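Local coordinates for urea carboxylase (Thermus thermophilus, PDB 3OEP), which is of unknown function but resembles a KipI-KipA pair with cyclophilin-like domains and possibly binds ATP and acts as a hydrolase, at residues V82-E87 / L106-L111; Y160-P165 / A177-H182; G4-F9 / P439-G444; L135-H140 / G432-S437. All blocks are in the same frame, centred on the assembly; numbering follows the deposited sequence.

In the fold
Interactions 1 and 2 are buried and lie within the carboxyltransferase C and D region, their centres about 18 Å apart. In interaction 1 a polar bond joins the loop just after strand 77-83 to helix 100-108, whereas interaction 2 packs apolar side chains of two loops, with a water bridging their backbones. Interactions 3 and 4 instead bring the C and D region against the A and B region, across hundreds of residues, and their later segments are separated by one residue, Glu438. Interaction 3 is mostly buried and rests on one tyrosine hydroxyl reaching a backbone carbonyl; interaction 4, at the surface, is a lone salt bridge between two exposed side chains.

Interaction 1: residues V82-E87 / L106-L111; sequences VRYDGE and LHQKPL
Tyr84 and His107 are turned toward each other by their first torsions: the tyrosine CG stands anti to its carbonyl carbon (chi1 -75°), while the imidazole swings opposite the amide nitrogen of His107 (chi1 -170°). The contact lies in the cyclophilin-like domain and packs the chain just after strand 77-83 against helix 100-108, with Tyr84 at the centre of an inverse gamma turn. Tyr84 OH and His107 ND1 form a hydrogen bond of 2.7 Å, either group being a possible donor. Each partner atom lies at the edge of the other ring, near its plane, and the two rings are steeply inclined, 79° between planes. On the far side of the imidazole, NE2 is hydrogen-bonded to Thr157, so both nitrogens are engaged and the ring's rotation is fixed. Phe197 of strand 194-199 touches both Tyr84 and His107, placing the pair in the buried interior. Gln108 packs its aliphatic part here while its amide turns elsewhere, OE1 to Glu199 N and NE2 to Lys104 O; Gln108 CG comes to 3.3 Å from Tyr84 OH.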
loop_
_atom_site.group_PDB
_atom_site.type_symbol
_atom_site.label_atom_id
_atom_site.label_comp_id
_atom_site.label_asym_id
_atom_site.label_seq_id
_atom_site.Cartn_x
_atom_site.Cartn_y
_atom_site.Cartn_z
ATOM N N VAL A 82 16.726 -19.356 14.160
ATOM C CA VAL A 82 16.018 -18.496 15.113
ATOM C C VAL A 82 16.688 -18.504 16.479
ATOM O O VAL A 82 17.039 -19.571 16.994
ATOM C CB VAL A 82 14.562 -18.970 15.311
ATOM C CG1 VAL A 82 13.798 -18.034 16.268
ATOM C CG2 VAL A 82 13.863 -19.068 13.987
ATOM N N ARG A 83 16.853 -17.319 17.063
ATOM C CA ARG A 83 17.278 -17.184 18.450
ATOM C C ARG A 83 16.004 -17.002 19.276
ATOM O O ARG A 83 15.261 -16.040 19.064
ATOM C CB ARG A 83 18.194 -15.975 18.619
ATOM C CG ARG A 83 18.867 -15.903 19.981
ATOM C CD ARG A 83 19.331 -14.498 20.337
ATOM N NE ARG A 83 20.119 -13.870 19.278
ATOM C CZ ARG A 83 19.813 -12.737 18.643
ATOM N NH1 ARG A 83 18.711 -12.041 18.928
ATOM N NH2 ARG A 83 20.630 -12.289 17.696
ATOM N N TYR A 84 15.738 -17.926 20.202
ATOM C CA TYR A 84 14.488 -17.894 20.971
ATOM C C TYR A 84 14.657 -17.030 22.212
ATOM O O TYR A 84 14.757 -17.532 23.334
ATOM C CB TYR A 84 14.011 -19.311 21.311
ATOM C CG TYR A 84 13.419 -20.018 20.113
ATOM C CD1 TYR A 84 12.126 -19.731 19.681
ATOM C CD2 TYR A 84 14.159 -20.945 19.388
ATOM C CE1 TYR A 84 11.580 -20.362 18.566
ATOM C CE2 TYR A 84 13.617 -21.589 18.275
ATOM C CZ TYR A 84 12.326 -21.292 17.874
ATOM O OH TYR A 84 11.783 -21.911 16.780
ATOM N N ASP A 85 14.688 -15.721 21.968
ATOM C CA ASP A 85 14.900 -14.696 22.983
ATOM C C ASP A 85 13.700 -13.752 23.058
ATOM O O ASP A 85 13.813 -12.623 23.553
ATOM C CB ASP A 85 16.176 -13.900 22.661
ATOM C CG ASP A 85 16.060 -13.069 21.369
ATOM O OD1 ASP A 85 15.090 -13.251 20.596
ATOM O OD2 ASP A 85 16.952 -12.220 21.126
ATOM N N GLY A 86 12.550 -14.218 22.569
ATOM C CA GLY A 86 11.374 -13.378 22.451
ATOM C C GLY A 86 10.879 -12.864 23.788
ATOM O O GLY A 86 10.896 -13.586 24.792
ATOM N N GLU A 87 10.429 -11.611 23.789
ATOM C CA GLU A 87 9.979 -10.936 25.006
ATOM C C GLU A 87 8.779 -11.637 25.655
ATOM O O GLU A 87 8.598 -11.543 26.860
ATOM C CB GLU A 87 9.624 -9.475 24.690
ATOM C CG GLU A 87 9.327 -8.596 25.904
ATOM C CD GLU A 87 9.030 -7.150 25.524
ATOM O OE1 GLU A 87 9.714 -6.607 24.631
ATOM O OE2 GLU A 87 8.106 -6.554 26.120
ATOM N N LEU A 106 8.222 -27.250 20.315
ATOM C CA LEU A 106 6.944 -27.227 19.600
ATOM C C LEU A 106 6.995 -26.291 18.401
ATOM O O LEU A 106 6.500 -26.625 17.325
ATOM C CB LEU A 106 5.789 -26.825 20.530
ATOM C CG LEU A 106 5.287 -27.916 21.480
ATOM C CD1 LEU A 106 4.437 -27.319 22.600
ATOM C CD2 LEU A 106 4.500 -28.992 20.735
ATOM N N HIS A 107 7.600 -25.121 18.576
ATOM C CA HIS A 107 7.687 -24.169 17.474
ATOM C C HIS A 107 8.481 -24.717 16.283
ATOM O O HIS A 107 8.120 -24.473 15.136
ATOM C CB HIS A 107 8.269 -22.826 17.909
ATOM C CG HIS A 107 8.135 -21.771 16.858
ATOM N ND1 HIS A 107 9.200 -21.315 16.108
ATOM C CD2 HIS A 107 7.037 -21.144 16.372
ATOM C CE1 HIS A 107 8.766 -20.420 15.235
ATOM N NE2 HIS A 107 7.457 -20.304 15.372
ATOM N N GLN A 108 9.546 -25.465 16.562
ATOM C CA GLN A 108 10.397 -26.025 15.510
ATOM C C GLN A 108 9.847 -27.302 14.882
ATOM O O GLN A 108 10.340 -27.727 13.848
ATOM C CB GLN A 108 11.779 -26.346 16.062
ATOM C CG GLN A 108 12.568 -25.139 16.499
ATOM C CD GLN A 108 13.788 -25.521 17.285
ATOM O OE1 GLN A 108 14.815 -25.902 16.717
ATOM N NE2 GLN A 108 13.694 -25.420 18.607
ATOM N N LYS A 109 8.853 -27.922 15.510
ATOM C CA LYS A 109 8.392 -29.248 15.068
ATOM C C LYS A 109 7.775 -29.307 13.655
ATOM O O LYS A 109 8.162 -30.163 12.861
ATOM C CB LYS A 109 7.445 -29.867 16.104
ATOM C CG LYS A 109 7.127 -31.330 15.858
ATOM C CD LYS A 109 6.393 -31.938 17.047
ATOM C CE LYS A 109 6.080 -33.416 16.829
ATOM N NZ LYS A 109 4.919 -33.617 15.915
ATOM N N PRO A 110 6.820 -28.415 13.329
ATOM C CA PRO A 110 6.154 -28.571 12.035
ATOM C C PRO A 110 7.001 -28.245 10.812
ATOM O O PRO A 110 7.959 -27.477 10.894
ATOM C CB PRO A 110 4.987 -27.566 12.105
ATOM C CG PRO A 110 4.830 -27.232 13.526
ATOM C CD PRO A 110 6.204 -27.338 14.122
ATOM N N LEU A 111 6.629 -28.833 9.684
ATOM C CA LEU A 111 7.032 -28.304 8.391
ATOM C C LEU A 111 5.919 -27.345 7.996
ATOM O O LEU A 111 4.835 -27.771 7.590
ATOM C CB LEU A 111 7.196 -29.417 7.359
ATOM C CG LEU A 111 7.640 -28.930 5.976
ATOM C CD1 LEU A 111 8.982 -28.207 6.055
ATOM C CD2 LEU A 111 7.712 -30.105 5.009
#

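Interaction 2: residues Y160-P165 / A177-H182; sequences YPLPSP and AVYDPH
Apolar packing between buried side chains of two loops makes this contact, one loop running from strand 156-159 into strand 164-166 and the other following strand 169-174. Pro161 presents its ring to both neighbours: CB lies 3.6 Å from Val178 CG2 and 3.7 Å from Tyr179 CB. Beside it, Leu162 CD1 approaches Tyr179 CD2 at 4.0 Å, meeting the phenol ring obliquely. Tyr179 CG is anti to the backbone nitrogen (chi1 172°), which carries the ring past Pro161 to the leucine methyls. Pro181 CD lies over one face of this ring, toward the rim, and the hydroxyl of Tyr179 is hydrogen-bonded to Gly355 O. Were Leu162 replaced by an alanine, the CD2-CE2 side of Tyr179 would probably lose its apolar neighbour and the ring be less firmly held. Water 1 joins the backbones, donating to Pro161 O at 2.9 Å and accepting from Tyr179 N at 3.1 Å. Farther along, His182 N binds Asp180 OD1 at 2.9 Å, bending the chain in an Asx turn. The whole is apolar packing of two connecting loops, their backbones bridged by a water, at the edge of the cyclophilin-like domain.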
loop_
_atom_site.group_PDB
_atom_site.type_symbol
_atom_site.label_atom_id
_atom_site.label_comp_id
_atom_site.label_asym_id
_atom_site.label_seq_id
_atom_site.Cartn_x
_atom_site.Cartn_y
_atom_site.Cartn_z
ATOM N N TYR A 160 8.151 -10.853 11.312
ATOM C CA TYR A 160 8.043 -9.422 10.992
ATOM C C TYR A 160 9.301 -9.020 10.209
ATOM O O TYR A 160 10.393 -9.062 10.758
ATOM C CB TYR A 160 7.915 -8.589 12.277
ATOM C CG TYR A 160 6.599 -8.738 13.007
ATOM C CD1 TYR A 160 5.625 -7.745 12.941
ATOM C CD2 TYR A 160 6.320 -9.868 13.776
ATOM C CE1 TYR A 160 4.410 -7.875 13.608
ATOM C CE2 TYR A 160 5.104 -10.008 14.449
ATOM C CZ TYR A 160 4.151 -9.009 14.357
ATOM O OH TYR A 160 2.948 -9.134 15.018
ATOM N N PRO A 161 9.167 -8.632 8.923
ATOM C CA PRO A 161 10.374 -8.289 8.154
ATOM C C PRO A 161 10.922 -6.895 8.466
ATOM O O PRO A 161 12.112 -6.637 8.255
ATOM C CB PRO A 161 9.894 -8.339 6.694
ATOM C CG PRO A 161 8.525 -8.948 6.733
ATOM C CD PRO A 161 7.969 -8.627 8.066
ATOM N N LEU A 162 10.035 -6.023 8.935
ATOM C CA LEU A 162 10.309 -4.619 9.202
ATOM C C LEU A 162 9.643 -4.266 10.529
ATOM O O LEU A 162 8.666 -4.922 10.921
ATOM C CB LEU A 162 9.678 -3.743 8.112
ATOM C CG LEU A 162 10.099 -3.960 6.652
ATOM C CD1 LEU A 162 8.887 -4.041 5.727
ATOM C CD2 LEU A 162 11.032 -2.866 6.197
ATOM N N PRO A 163 10.141 -3.226 11.216
ATOM C CA PRO A 163 9.451 -2.800 12.431
ATOM C C PRO A 163 8.024 -2.368 12.125
ATOM O O PRO A 163 7.786 -1.670 11.136
ATOM C CB PRO A 163 10.283 -1.608 12.922
ATOM C CG PRO A 163 11.592 -1.730 12.247
ATOM C CD PRO A 163 11.333 -2.404 10.943
ATOM N N SER A 164 7.079 -2.811 12.943
ATOM C CA SER A 164 5.683 -2.441 12.760
ATOM C C SER A 164 4.882 -2.701 14.028
ATOM O O SER A 164 5.347 -3.413 14.927
ATOM C CB SER A 164 5.060 -3.204 11.584
ATOM O OG SER A 164 4.771 -4.549 11.919
ATOM N N PRO A 165 3.672 -2.123 14.111
ATOM C CA PRO A 165 2.805 -2.488 15.227
ATOM C C PRO A 165 2.380 -3.941 15.097
ATOM O O PRO A 165 2.289 -4.457 13.980
ATOM C CB PRO A 165 1.593 -1.558 15.063
ATOM C CG PRO A 165 2.036 -0.492 14.126
ATOM C CD PRO A 165 3.054 -1.106 13.242
ATOM N N ALA A 177 17.222 -12.199 7.264
ATOM C CA ALA A 177 16.258 -11.174 6.885
ATOM C C ALA A 177 15.361 -11.743 5.790
ATOM O O ALA A 177 15.838 -12.115 4.713
ATOM C CB ALA A 177 16.980 -9.908 6.394
ATOM N N VAL A 178 14.065 -11.832 6.062
ATOM C CA VAL A 178 13.133 -12.384 5.074
ATOM C C VAL A 178 12.880 -11.395 3.922
ATOM O O VAL A 178 12.478 -11.798 2.829
ATOM C CB VAL A 178 11.815 -12.868 5.729
ATOM C CG1 VAL A 178 12.113 -13.960 6.767
ATOM C CG2 VAL A 178 11.045 -11.713 6.365
ATOM N N TYR A 179 13.169 -10.114 4.155
ATOM C CA TYR A 179 12.954 -9.068 3.160
ATOM C C TYR A 179 14.129 -8.097 3.125
ATOM O O TYR A 179 14.507 -7.539 4.150
ATOM C CB TYR A 179 11.662 -8.317 3.478
ATOM C CG TYR A 179 11.442 -7.083 2.631
ATOM C CD1 TYR A 179 11.286 -7.184 1.255
ATOM C CD2 TYR A 179 11.388 -5.821 3.207
ATOM C CE1 TYR A 179 11.095 -6.051 0.467
ATOM C CE2 TYR A 179 11.185 -4.686 2.434
ATOM C CZ TYR A 179 11.039 -4.809 1.064
ATOM O OH TYR A 179 10.835 -3.687 0.290
ATOM N N ASP A 180 14.709 -7.903 1.945
ATOM C CA ASP A 180 15.807 -6.943 1.771
ATOM C C ASP A 180 15.780 -6.416 0.345
ATOM O O ASP A 180 16.191 -7.114 -0.575
ATOM C CB ASP A 180 17.163 -7.601 2.052
ATOM C CG ASP A 180 18.342 -6.630 1.900
ATOM O OD1 ASP A 180 18.148 -5.479 1.457
ATOM O OD2 ASP A 180 19.476 -7.030 2.232
ATOM N N PRO A 181 15.306 -5.174 0.156
ATOM C CA PRO A 181 15.155 -4.666 -1.209
ATOM C C PRO A 181 16.472 -4.403 -1.948
ATOM O O PRO A 181 16.440 -4.095 -3.138
ATOM C CB PRO A 181 14.368 -3.362 -1.017
ATOM C CG PRO A 181 14.635 -2.939 0.367
ATOM C CD PRO A 181 14.885 -4.185 1.167
ATOM N N HIS A 182 17.607 -4.533 -1.262
ATOM C CA HIS A 182 18.916 -4.311 -1.873
ATOM C C HIS A 182 19.567 -5.552 -2.468
ATOM O O HIS A 182 20.482 -5.427 -3.277
ATOM C CB HIS A 182 19.874 -3.679 -0.864
ATOM C CG HIS A 182 19.492 -2.288 -0.480
ATOM N ND1 HIS A 182 19.890 -1.183 -1.200
ATOM C CD2 HIS A 182 18.726 -1.823 0.532
ATOM C CE1 HIS A 182 19.394 -0.096 -0.638
ATOM N NE2 HIS A 182 18.682 -0.456 0.413
HETATM O O HOH W 1 13.750 -8.432 6.658
#

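Interaction 3: residues G4-F9 / P439-G444; sequences GFYLRF and PTPLGG
Tyr6 carries the one hydrogen bond across this contact, donated by its OH to Pro439 O over 2.7 Å. The C=O...O angle is 153° and the donor is tilted 23° from the carbonyl plane; seen from the phenol, the carbonyl oxygen lies at the ring edge. Van der Waals packing flanks this bond: Pro441 CD lies 3.2 Å from Tyr6 OH, its ring crossing the tyrosine at about a right angle. The apolar contact is Tyr6 CE1 to Pro439 CD, 4.3 Å. With CG anti to the carbonyl carbon (chi1 -64°), the tyrosine reaches out from strand 3-8 to the loop that leads into strand 444-447. On one ring face Arg8 NH2 sits 3.6 Å above the plane, toward the rim, while Arg8 NH1 forms a salt bridge with Glu438. A phenylalanine at Tyr6 removes the donor, and Pro439 O would probably lose its link to strand 3-8, leaving the loop less firmly held. Pro441 to Gly444 form a type II beta turn. The tyrosine bond, with the Arg8-Glu438 salt bridge beside it, thus ties the two carboxyltransferase-family regions by directional polar contacts over a packed proline surface.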
loop_
_atom_site.group_PDB
_atom_site.type_symbol
_atom_site.label_atom_id
_atom_site.label_comp_id
_atom_site.label_asym_id
_atom_site.label_seq_id
_atom_site.Cartn_x
_atom_site.Cartn_y
_atom_site.Cartn_z
ATOM N N GLY A 4 -12.603 -5.506 -8.952
ATOM C CA GLY A 4 -12.050 -6.745 -8.421
ATOM C C GLY A 4 -13.101 -7.736 -7.984
ATOM O O GLY A 4 -14.270 -7.380 -7.793
ATOM N N PHE A 5 -12.692 -8.991 -7.859
ATOM C CA PHE A 5 -13.552 -10.011 -7.281
ATOM C C PHE A 5 -12.728 -11.106 -6.631
ATOM O O PHE A 5 -11.529 -11.257 -6.909
ATOM C CB PHE A 5 -14.518 -10.598 -8.323
ATOM C CG PHE A 5 -13.841 -11.295 -9.470
ATOM C CD1 PHE A 5 -13.532 -12.648 -9.402
ATOM C CD2 PHE A 5 -13.545 -10.605 -10.633
ATOM C CE1 PHE A 5 -12.912 -13.291 -10.468
ATOM C CE2 PHE A 5 -12.928 -11.239 -11.704
ATOM C CZ PHE A 5 -12.613 -12.582 -11.624
ATOM N N TYR A 6 -13.388 -11.852 -5.751
ATOM C CA TYR A 6 -12.761 -12.901 -4.973
ATOM C C TYR A 6 -13.261 -14.268 -5.425
ATOM O O TYR A 6 -14.465 -14.465 -5.619
ATOM C CB TYR A 6 -13.086 -12.731 -3.489
ATOM C CG TYR A 6 -12.542 -11.469 -2.838
ATOM C CD1 TYR A 6 -11.350 -11.492 -2.119
ATOM C CD2 TYR A 6 -13.237 -10.263 -2.923
ATOM C CE1 TYR A 6 -10.850 -10.344 -1.512
ATOM C CE2 TYR A 6 -12.746 -9.098 -2.312
ATOM C CZ TYR A 6 -11.558 -9.153 -1.604
ATOM O OH TYR A 6 -11.058 -8.025 -1.001
ATOM N N LEU A 7 -12.331 -15.197 -5.609
ATOM C CA LEU A 7 -12.656 -16.609 -5.754
ATOM C C LEU A 7 -12.294 -17.293 -4.439
ATOM O O LEU A 7 -11.245 -17.010 -3.849
ATOM C CB LEU A 7 -11.884 -17.219 -6.918
ATOM C CG LEU A 7 -12.128 -16.567 -8.282
ATOM C CD1 LEU A 7 -11.316 -17.291 -9.342
ATOM C CD2 LEU A 7 -13.610 -16.550 -8.645
ATOM N N ARG A 8 -13.177 -18.169 -3.966
ATOM C CA ARG A 8 -13.018 -18.786 -2.655
ATOM C C ARG A 8 -13.114 -20.300 -2.803
ATOM O O ARG A 8 -14.136 -20.817 -3.256
ATOM C CB ARG A 8 -14.080 -18.251 -1.692
ATOM C CG ARG A 8 -14.018 -16.730 -1.528
ATOM C CD ARG A 8 -15.181 -16.155 -0.731
ATOM N NE ARG A 8 -15.074 -14.695 -0.660
ATOM C CZ ARG A 8 -14.258 -14.030 0.162
ATOM N NH1 ARG A 8 -13.472 -14.673 1.019
ATOM N NH2 ARG A 8 -14.226 -12.707 0.131
ATOM N N PHE A 9 -12.034 -20.990 -2.439
ATOM C CA PHE A 9 -11.892 -22.431 -2.685
ATOM C C PHE A 9 -12.018 -23.291 -1.431
ATOM O O PHE A 9 -12.021 -24.524 -1.519
ATOM C CB PHE A 9 -10.555 -22.702 -3.369
ATOM C CG PHE A 9 -10.407 -21.992 -4.675
ATOM C CD1 PHE A 9 -11.142 -22.392 -5.779
ATOM C CD2 PHE A 9 -9.565 -20.901 -4.799
ATOM C CE1 PHE A 9 -11.028 -21.731 -6.985
ATOM C CE2 PHE A 9 -9.444 -20.234 -6.003
ATOM C CZ PHE A 9 -10.175 -20.649 -7.100
ATOM N N PRO A 439 -6.966 -10.575 0.848
ATOM C CA PRO A 439 -6.493 -9.426 0.103
ATOM C C PRO A 439 -7.441 -8.242 0.209
ATOM O O PRO A 439 -8.664 -8.408 0.133
ATOM C CB PRO A 439 -6.423 -9.944 -1.333
ATOM C CG PRO A 439 -6.270 -11.423 -1.182
ATOM C CD PRO A 439 -7.082 -11.772 -0.006
ATOM N N THR A 440 -6.867 -7.059 0.387
ATOM C CA THR A 440 -7.647 -5.842 0.563
ATOM C C THR A 440 -8.081 -5.272 -0.790
ATOM O O THR A 440 -7.289 -5.224 -1.731
ATOM C CB THR A 440 -6.839 -4.782 1.312
ATOM O OG1 THR A 440 -5.597 -4.567 0.636
ATOM C CG2 THR A 440 -6.570 -5.246 2.744
ATOM N N PRO A 441 -9.351 -4.849 -0.890
ATOM C CA PRO A 441 -9.849 -4.198 -2.103
ATOM C C PRO A 441 -9.671 -2.686 -2.033
ATOM O O PRO A 441 -9.894 -2.111 -0.977
ATOM C CB PRO A 441 -11.333 -4.558 -2.083
ATOM C CG PRO A 441 -11.685 -4.646 -0.642
ATOM C CD PRO A 441 -10.420 -5.041 0.102
ATOM N N LEU A 442 -9.273 -2.049 -3.136
ATOM C CA LEU A 442 -9.150 -0.586 -3.169
ATOM C C LEU A 442 -10.533 0.025 -2.957
ATOM O O LEU A 442 -11.492 -0.363 -3.622
ATOM C CB LEU A 442 -8.553 -0.110 -4.498
ATOM C CG LEU A 442 -8.179 1.370 -4.622
ATOM C CD1 LEU A 442 -7.094 1.759 -3.619
ATOM C CD2 LEU A 442 -7.725 1.680 -6.048
ATOM N N GLY A 443 -10.640 0.956 -2.013
ATOM C CA GLY A 443 -11.922 1.560 -1.674
ATOM C C GLY A 443 -12.704 0.762 -0.649
ATOM O O GLY A 443 -13.816 1.137 -0.288
ATOM N N GLY A 444 -12.125 -0.332 -0.159
ATOM C CA GLY A 444 -12.769 -1.117 0.889
ATOM C C GLY A 444 -13.082 -0.285 2.121
ATOM O O GLY A 444 -12.235 0.479 2.592
#

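Interaction 4: residues L135-H140 / G432-S437; sequences LPRKPH and GGEGLS
The guanidinium of Arg137 has Glu434 OE2 over one face, while OE1 of the same carboxylate takes the hydrogen bond. The two planes are steeply inclined, 74° apart, so the groups do not form the flat, two-pronged pairing of many arginine-carboxylate bridges. Instead the one hydrogen bond comes from NH2: Arg137 NH2 donates to Glu434 OE1 at 2.8 Å with an N-H...O angle of 141°, a distinctly bent bond within a salt bridge. OE1 accepts through its syn lone pair, and lies 25° out of the guanidinium plane. The second oxygen stays close, Glu434 OE2 being 3.1 Å from Arg137 NH2 and 3.4 Å from Arg137 CZ, so the whole carboxylate leans against the cation and the attraction is spread over both oxygens.

The side chains come from opposite directions. Glu434 extends with CG anti to the backbone nitrogen, and Arg137 is stretched from CG to NE, which lets the charges meet although the nearest CA atoms of the two segments, those of Arg137 and Leu436, are 13.1 Å apart. Both residues are exposed, and water probably weakens the pairing relative to a buried one.

This is a surface salt bridge linking the two carboxyltransferase-family regions. Arg137 belongs to the loop between strands 124-127 and 144-145 and touches the loop residue Trp168 and Ala153 of strand 149-153; Glu434 sits on the short strand 434-435 and packs on Pro449 and Tyr466. Lys138, next along the loop, forms a salt bridge with Asp88 just before helix 89-96 and touches Glu91 on it.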
loop_
_atom_site.group_PDB
_atom_site.type_symbol
_atom_site.label_atom_id
_atom_site.label_comp_id
_atom_site.label_asym_id
_atom_site.label_seq_id
_atom_site.Cartn_x
_atom_site.Cartn_y
_atom_site.Cartn_z
ATOM N N LEU A 135 -2.139 -20.061 21.016
ATOM C CA LEU A 135 -2.743 -19.132 21.958
ATOM C C LEU A 135 -3.082 -17.813 21.280
ATOM O O LEU A 135 -2.451 -17.443 20.285
ATOM C CB LEU A 135 -1.852 -18.923 23.185
ATOM C CG LEU A 135 -0.797 -17.830 23.167
ATOM C CD1 LEU A 135 -0.142 -17.675 24.549
ATOM C CD2 LEU A 135 0.238 -18.150 22.097
ATOM N N PRO A 136 -4.089 -17.104 21.812
ATOM C CA PRO A 136 -4.559 -15.897 21.152
ATOM C C PRO A 136 -3.529 -14.775 21.135
ATOM O O PRO A 136 -2.622 -14.729 21.973
ATOM C CB PRO A 136 -5.780 -15.480 21.991
ATOM C CG PRO A 136 -6.177 -16.668 22.738
ATOM C CD PRO A 136 -4.933 -17.461 22.967
ATOM N N ARG A 137 -3.693 -13.873 20.178
ATOM C CA ARG A 137 -2.898 -12.663 20.127
ATOM C C ARG A 137 -3.183 -11.784 21.345
ATOM O O ARG A 137 -4.145 -12.010 22.087
ATOM C CB ARG A 137 -3.154 -11.908 18.816
ATOM C CG ARG A 137 -4.548 -11.331 18.631
ATOM C CD ARG A 137 -4.675 -10.717 17.235
ATOM N NE ARG A 137 -5.707 -9.680 17.170
ATOM C CZ ARG A 137 -6.997 -9.889 16.900
ATOM N NH1 ARG A 137 -7.467 -11.112 16.663
ATOM N NH2 ARG A 137 -7.834 -8.856 16.874
ATOM N N LYS A 138 -2.333 -10.786 21.549
ATOM C CA LYS A 138 -2.443 -9.909 22.708
ATOM C C LYS A 138 -3.693 -9.037 22.591
ATOM O O LYS A 138 -4.079 -8.657 21.482
ATOM C CB LYS A 138 -1.192 -9.036 22.836
ATOM C CG LYS A 138 0.085 -9.834 23.077
ATOM C CD LYS A 138 1.326 -8.953 23.053
ATOM C CE LYS A 138 1.693 -8.455 24.443
ATOM N NZ LYS A 138 2.344 -9.521 25.258
ATOM N N PRO A 139 -4.346 -8.737 23.732
ATOM C CA PRO A 139 -5.512 -7.852 23.722
ATOM C C PRO A 139 -5.211 -6.490 23.106
ATOM O O PRO A 139 -6.040 -5.948 22.379
ATOM C CB PRO A 139 -5.859 -7.695 25.206
ATOM C CG PRO A 139 -5.256 -8.863 25.880
ATOM C CD PRO A 139 -4.069 -9.280 25.074
ATOM N N HIS A 140 -4.031 -5.952 23.407
ATOM C CA HIS A 140 -3.582 -4.691 22.839
ATOM C C HIS A 140 -2.241 -4.900 22.148
ATOM O O HIS A 140 -1.320 -5.457 22.745
ATOM C CB HIS A 140 -3.444 -3.636 23.932
ATOM C CG HIS A 140 -4.709 -3.388 24.692
ATOM N ND1 HIS A 140 -5.830 -2.838 24.108
ATOM C CD2 HIS A 140 -5.033 -3.619 25.986
ATOM C CE1 HIS A 140 -6.789 -2.739 25.012
ATOM N NE2 HIS A 140 -6.331 -3.205 26.160
ATOM N N GLY A 432 -19.095 -4.443 12.695
ATOM C CA GLY A 432 -17.924 -4.923 11.980
ATOM C C GLY A 432 -17.629 -6.373 12.284
ATOM O O GLY A 432 -18.484 -7.105 12.801
ATOM N N GLY A 433 -16.416 -6.797 11.956
ATOM C CA GLY A 433 -16.012 -8.175 12.190
ATOM C C GLY A 433 -14.548 -8.405 11.893
ATOM O O GLY A 433 -13.844 -7.504 11.436
ATOM N N GLU A 434 -14.097 -9.622 12.169
ATOM C CA GLU A 434 -12.720 -10.013 11.915
ATOM C C GLU A 434 -12.661 -11.501 11.592
ATOM O O GLU A 434 -13.410 -12.296 12.163
ATOM C CB GLU A 434 -11.847 -9.708 13.132
ATOM C CG GLU A 434 -10.364 -9.932 12.892
ATOM C CD GLU A 434 -9.497 -9.502 14.057
ATOM O OE1 GLU A 434 -10.019 -9.373 15.187
ATOM O OE2 GLU A 434 -8.282 -9.304 13.840
ATOM N N GLY A 435 -11.764 -11.861 10.680
ATOM C CA GLY A 435 -11.539 -13.256 10.295
ATOM C C GLY A 435 -10.118 -13.417 9.794
ATOM O O GLY A 435 -9.284 -12.543 10.027
ATOM N N LEU A 436 -9.829 -14.526 9.110
ATOM C CA LEU A 436 -8.508 -14.711 8.503
ATOM C C LEU A 436 -8.234 -13.590 7.512
ATOM O O LEU A 436 -9.157 -13.080 6.869
ATOM C CB LEU A 436 -8.386 -16.059 7.773
ATOM C CG LEU A 436 -8.005 -17.312 8.561
ATOM C CD1 LEU A 436 -8.010 -18.507 7.614
ATOM C CD2 LEU A 436 -6.652 -17.181 9.244
ATOM N N SER A 437 -6.969 -13.208 7.393
ATOM C CA SER A 437 -6.592 -12.131 6.489
ATOM C C SER A 437 -6.891 -12.521 5.050
ATOM O O SER A 437 -6.655 -13.662 4.637
ATOM C CB SER A 437 -5.112 -11.776 6.631
ATOM O OG SER A 437 -4.868 -11.144 7.872
#